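Local coordinates for hypothetical protein AF1704 (PDB 1ZBM), which probably converts cyclic dehypoxanthine futalosine into 1,4-dihydroxy-6-naphthoate, a step in the biosynthesis of menaquinone, at residues D74-L79 with L185-R190. Sequence-based numbering, arbitrary orientation.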
loop_
_atom_site.group_PDB
_atom_site.type_symbol
_atom_site.label_atom_id
_atom_site.label_comp_id
_atom_site.label_asym_id
_atom_site.label_seq_id
_atom_site.Cartn_x
_atom_site.Cartn_y
_atom_site.Cartn_z
ATOM N N ASP A 74 4.674 18.360 1.113
ATOM C CA ASP A 74 4.519 19.793 1.345
ATOM C C ASP A 74 3.106 20.108 1.837
ATOM O O ASP A 74 2.895 20.990 2.675
ATOM C CB ASP A 74 4.812 20.590 0.060
ATOM C CG ASP A 74 3.975 20.139 -1.132
ATOM O OD1 ASP A 74 3.963 18.921 -1.438
ATOM O OD2 ASP A 74 3.332 21.003 -1.788
ATOM N N LYS A 75 2.137 19.368 1.312
ATOM C CA LYS A 75 0.745 19.564 1.685
ATOM C C LYS A 75 0.226 18.461 2.614
ATOM O O LYS A 75 -0.797 18.628 3.282
ATOM C CB LYS A 75 -0.121 19.623 0.426
ATOM C CG LYS A 75 0.038 20.901 -0.396
ATOM C CD LYS A 75 -0.279 22.137 0.440
ATOM C CE LYS A 75 -0.637 23.321 -0.436
ATOM N NZ LYS A 75 0.283 23.442 -1.593
ATOM N N TYR A 76 0.945 17.347 2.664
ATOM C CA TYR A 76 0.548 16.209 3.482
ATOM C C TYR A 76 1.638 15.758 4.441
ATOM O O TYR A 76 2.820 15.965 4.177
ATOM C CB TYR A 76 0.196 15.029 2.571
ATOM C CG TYR A 76 -1.161 15.105 1.895
ATOM C CD1 TYR A 76 -2.327 14.797 2.597
ATOM C CD2 TYR A 76 -1.276 15.482 0.557
ATOM C CE1 TYR A 76 -3.577 14.859 1.987
ATOM C CE2 TYR A 76 -2.519 15.551 -0.065
ATOM C CZ TYR A 76 -3.667 15.239 0.658
ATOM O OH TYR A 76 -4.894 15.336 0.063
ATOM N N ARG A 77 1.248 15.152 5.557
ATOM C CA ARG A 77 2.235 14.608 6.486
ATOM C C ARG A 77 1.816 13.174 6.776
ATOM O O ARG A 77 0.642 12.823 6.636
ATOM C CB ARG A 77 2.311 15.407 7.784
ATOM C CG ARG A 77 1.238 15.115 8.793
ATOM C CD ARG A 77 1.567 15.820 10.094
ATOM N NE ARG A 77 0.460 15.765 11.038
ATOM C CZ ARG A 77 0.083 14.672 11.691
ATOM N NH1 ARG A 77 0.730 13.523 11.504
ATOM N NH2 ARG A 77 -0.936 14.734 12.540
ATOM N N ILE A 78 2.774 12.343 7.167
ATOM C CA ILE A 78 2.486 10.946 7.441
ATOM C C ILE A 78 1.765 10.751 8.760
ATOM O O ILE A 78 2.191 11.262 9.794
ATOM C CB ILE A 78 3.764 10.105 7.465
ATOM C CG1 ILE A 78 4.562 10.339 6.176
ATOM C CG2 ILE A 78 3.397 8.629 7.576
ATOM C CD1 ILE A 78 6.012 9.895 6.264
ATOM N N LEU A 79 0.655 10.020 8.722
ATOM C CA LEU A 79 -0.107 9.753 9.945
ATOM C C LEU A 79 0.535 8.556 10.654
ATOM O O LEU A 79 0.915 7.582 10.013
ATOM C CB LEU A 79 -1.558 9.460 9.585
ATOM C CG LEU A 79 -2.542 9.541 10.736
ATOM C CD1 LEU A 79 -2.725 10.995 11.196
ATOM C CD2 LEU A 79 -3.880 8.965 10.251
ATOM N N LEU A 185 1.101 4.251 2.939
ATOM C CA LEU A 185 1.044 5.108 4.118
ATOM C C LEU A 185 -0.297 5.819 4.259
ATOM O O LEU A 185 -1.036 5.995 3.290
ATOM C CB LEU A 185 2.139 6.172 4.033
ATOM C CG LEU A 185 3.598 5.772 3.823
ATOM C CD1 LEU A 185 4.394 7.018 3.460
ATOM C CD2 LEU A 185 4.163 5.114 5.071
ATOM N N ASN A 186 -0.612 6.233 5.475
ATOM C CA ASN A 186 -1.827 6.988 5.662
ATOM C C ASN A 186 -1.347 8.430 5.757
ATOM O O ASN A 186 -0.477 8.744 6.561
ATOM C CB ASN A 186 -2.567 6.578 6.933
ATOM C CG ASN A 186 -4.007 6.208 6.657
ATOM O OD1 ASN A 186 -4.863 6.250 7.545
ATOM N ND2 ASN A 186 -4.285 5.835 5.414
ATOM N N ALA A 187 -1.909 9.291 4.916
ATOM C CA ALA A 187 -1.516 10.687 4.857
ATOM C C ALA A 187 -2.646 11.650 5.232
ATOM O O ALA A 187 -3.785 11.498 4.777
ATOM C CB ALA A 187 -1.008 11.001 3.456
ATOM N N ILE A 188 -2.321 12.649 6.053
ATOM C CA ILE A 188 -3.305 13.643 6.476
ATOM C C ILE A 188 -2.857 15.055 6.079
ATOM O O ILE A 188 -1.736 15.463 6.370
ATOM C CB ILE A 188 -3.580 13.554 8.020
ATOM C CG1 ILE A 188 -4.636 14.583 8.440
ATOM C CG2 ILE A 188 -2.311 13.764 8.799
ATOM C CD1 ILE A 188 -5.145 14.365 9.847
ATOM N N ARG A 189 -3.752 15.782 5.405
ATOM C CA ARG A 189 -3.479 17.131 4.921
ATOM C C ARG A 189 -2.945 17.991 6.067
ATOM O O ARG A 189 -3.387 17.857 7.205
ATOM C CB ARG A 189 -4.760 17.730 4.301
ATOM C CG ARG A 189 -4.524 18.662 3.092
ATOM C CD ARG A 189 -5.779 18.859 2.212
ATOM N NE ARG A 189 -6.864 19.539 2.917
ATOM C CZ ARG A 189 -8.141 19.533 2.530
ATOM N NH1 ARG A 189 -8.512 18.879 1.432
ATOM N NH2 ARG A 189 -9.052 20.169 3.260
ATOM N N ARG A 190 -1.986 18.864 5.780
ATOM C CA ARG A 190 -1.394 19.682 6.830
ATOM C C ARG A 190 -2.229 20.872 7.296
ATOM O O ARG A 190 -1.938 21.459 8.340
ATOM C CB ARG A 190 -0.011 20.169 6.384
ATOM C CG ARG A 190 1.036 19.063 6.208
ATOM C CD ARG A 190 2.310 19.625 5.580
ATOM N NE ARG A 190 3.330 18.611 5.322
ATOM C CZ ARG A 190 4.093 18.057 6.258
ATOM N NH1 ARG A 190 3.958 18.410 7.529
ATOM N NH2 ARG A 190 5.000 17.154 5.914
HETATM O O HOH W 1 -1.507 17.755 9.735
HETATM O O HOH W 2 0.654 5.913 7.854
#
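Arg77 and Ile188 form the central hydrogen-bonded pair where residues 76-78, at the edge of a mixed five-stranded sheet, run antiparallel to 185-189, in a fold of the periplasmic-binding-protein type. Backbone bonds from Arg77 N to Ile188 O (3.1 Å) and from Ile188 N to Arg77 O (3.0 Å) set the register. Leu79 N to Asn186 O and Arg190 N to Lys75 O, both 2.8 Å, extend the ladder at its two ends. Water 2 bridges Leu79 O and Asn186 N.

On one face, Ile188 CG2 sits 3.9 Å above the centre of the Arg77 guanidinium and also touches Leu79 CD1, on the side where helix 194-213 packs. The Arg77 chain, extended from CG to NE, runs alongside Ile188, and its NH2 bonds to Gln197. Were Arg77 cut back to alanine, Ile188 CG2 would probably lose the flat group stacked on it and Gln197 OE1 its hydrogen-bonding partner.

Tyr76 turns its CG anti to the carbonyl carbon (chi1 -77°), bringing one ring edge against the Ile188-Arg189 peptide, while Arg189 CG lies over a face; the Tyr76 OH is hydrogen-bonded to Tyr59 O. The Arg190 chain runs back along 74-77, with NH2 bonded to Asp73 O. Arg77 CB rests 3.3 Å above the plane of the Arg190 guanidinium, offset toward its rim, with NH1 its nearest atom at 3.4 Å.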